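Transcriptional regulator nlh2 (Aquifex aeolicus, PDB 4G3V) probably regulates sigma54-dependent transcription, its GAF domain acting as the regulatory module. Local coordinates at residues P87-N92 with N144-I149. Residues are numbered along the deposited sequence; the frame is centred on the assembly and turned at random.
Sequences PLVIPN and NFYQTI
At one margin of the antiparallel GAF sheet, the edge strand 88-90 and P87, which leads into it, meet helix 139-162 at the ring of Y146. CG2 of V89 packs against the root of the tyrosine, 3.6 Å from CB of Y146 and much the same from its CG, the two side chains crossing at about a right angle. Chi1 of V89 near 179° sets CG2 anti to the carbonyl carbon, and this methyl is the one that reaches the tyrosine; a compact beta-branched residue suits an extended strand. Further out along the ring, CG of P87 lies 3.4 Å from CE1 of Y146, the rigid apolar pyrrolidine offering CB and CG to a ring it meets obliquely. The 3.0 Å from the same CG to OH of Y146 is shorter than usual van der Waals contact and somewhat doubtful. Tyrosine suits its place by combining a long apolar surface, reaching from valine to proline, with a polar end. L88 points to the other side of the strand, onto helix 76-84, while its backbone pairs with A117. On the helix, Y146 also packs on I9 of the second subunit. Such packing of a C-terminal helix against the sheet, with another helix on the sheet's other face, is characteristic of the GAF fold.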
# COMPACT_ATOMS: atom_id res chain seq x y z
N PRO A 87 -12.96 6.31 -3.58
CA PRO A 87 -13.41 5.99 -2.22
C PRO A 87 -14.43 6.97 -1.67
O PRO A 87 -14.54 8.13 -2.14
CB PRO A 87 -12.11 6.04 -1.40
CG PRO A 87 -11.14 6.77 -2.19
CD PRO A 87 -11.57 6.78 -3.64
N LEU A 88 -15.16 6.50 -0.66
CA LEU A 88 -16.01 7.37 0.13
C LEU A 88 -15.67 7.26 1.61
O LEU A 88 -15.44 6.16 2.14
CB LEU A 88 -17.49 7.05 -0.10
CG LEU A 88 -18.09 7.70 -1.35
CD1 LEU A 88 -19.46 7.10 -1.66
CD2 LEU A 88 -18.18 9.21 -1.18
N VAL A 89 -15.65 8.40 2.28
CA VAL A 89 -15.35 8.51 3.70
C VAL A 89 -16.51 9.27 4.33
O VAL A 89 -16.64 10.49 4.12
CB VAL A 89 -14.03 9.28 3.91
CG1 VAL A 89 -13.70 9.42 5.39
CG2 VAL A 89 -12.91 8.58 3.15
N ILE A 90 -17.38 8.57 5.07
CA ILE A 90 -18.63 9.16 5.54
C ILE A 90 -18.69 9.20 7.05
O ILE A 90 -18.95 8.19 7.68
CB ILE A 90 -19.86 8.34 5.10
CG1 ILE A 90 -19.84 8.08 3.60
CG2 ILE A 90 -21.15 9.05 5.53
CD1 ILE A 90 -19.97 9.32 2.76
N PRO A 91 -18.45 10.38 7.64
CA PRO A 91 -18.54 10.55 9.08
C PRO A 91 -19.99 10.41 9.54
O PRO A 91 -20.90 10.71 8.77
CB PRO A 91 -18.06 11.99 9.31
CG PRO A 91 -17.62 12.50 7.99
CD PRO A 91 -18.23 11.66 6.94
N ASN A 92 -20.20 9.92 10.76
CA ASN A 92 -21.54 9.86 11.33
C ASN A 92 -22.52 9.23 10.35
O ASN A 92 -23.61 9.77 10.09
CB ASN A 92 -21.99 11.28 11.69
CG ASN A 92 -20.86 12.11 12.30
OD1 ASN A 92 -20.50 13.17 11.77
ND2 ASN A 92 -20.29 11.61 13.39
N ASN A 144 -6.92 10.67 7.93
CA ASN A 144 -5.67 9.91 7.97
C ASN A 144 -5.92 8.42 7.84
O ASN A 144 -5.22 7.71 7.12
CB ASN A 144 -4.91 10.20 9.27
CG ASN A 144 -3.64 9.38 9.39
OD1 ASN A 144 -2.65 9.64 8.68
ND2 ASN A 144 -3.64 8.40 10.29
N PHE A 145 -6.95 7.94 8.53
CA PHE A 145 -7.27 6.53 8.53
C PHE A 145 -7.69 6.09 7.13
O PHE A 145 -7.38 4.97 6.69
CB PHE A 145 -8.40 6.27 9.52
CG PHE A 145 -8.49 4.85 9.97
CD1 PHE A 145 -7.71 4.38 10.99
CD2 PHE A 145 -9.38 3.99 9.37
CE1 PHE A 145 -7.80 3.07 11.41
CE2 PHE A 145 -9.48 2.68 9.77
CZ PHE A 145 -8.69 2.22 10.79
N TYR A 146 -8.38 6.97 6.42
CA TYR A 146 -8.84 6.65 5.09
C TYR A 146 -7.67 6.24 4.19
O TYR A 146 -7.81 5.32 3.38
CB TYR A 146 -9.60 7.82 4.44
CG TYR A 146 -9.35 7.86 2.96
CD1 TYR A 146 -9.80 6.84 2.13
CD2 TYR A 146 -8.64 8.91 2.39
CE1 TYR A 146 -9.54 6.85 0.77
CE2 TYR A 146 -8.38 8.93 1.03
CZ TYR A 146 -8.83 7.90 0.22
OH TYR A 146 -8.58 7.93 -1.13
N GLN A 147 -6.53 6.91 4.31
CA GLN A 147 -5.40 6.63 3.43
C GLN A 147 -4.99 5.16 3.59
O GLN A 147 -4.71 4.46 2.61
CB GLN A 147 -4.21 7.55 3.74
CG GLN A 147 -3.06 7.47 2.71
CD GLN A 147 -1.97 8.54 2.90
OE1 GLN A 147 -1.97 9.28 3.89
NE2 GLN A 147 -1.04 8.63 1.94
N THR A 148 -4.99 4.70 4.82
CA THR A 148 -4.59 3.32 5.10
C THR A 148 -5.59 2.30 4.55
O THR A 148 -5.20 1.27 3.99
CB THR A 148 -4.37 3.12 6.59
OG1 THR A 148 -3.21 3.85 6.99
CG2 THR A 148 -4.15 1.66 6.90
N ILE A 149 -6.89 2.57 4.67
CA ILE A 149 -7.87 1.67 4.07
C ILE A 149 -7.69 1.65 2.55
O ILE A 149 -7.80 0.59 1.90
CB ILE A 149 -9.30 2.04 4.48
CG1 ILE A 149 -9.44 1.96 6.00
CG2 ILE A 149 -10.33 1.12 3.79
CD1 ILE A 149 -9.15 0.60 6.58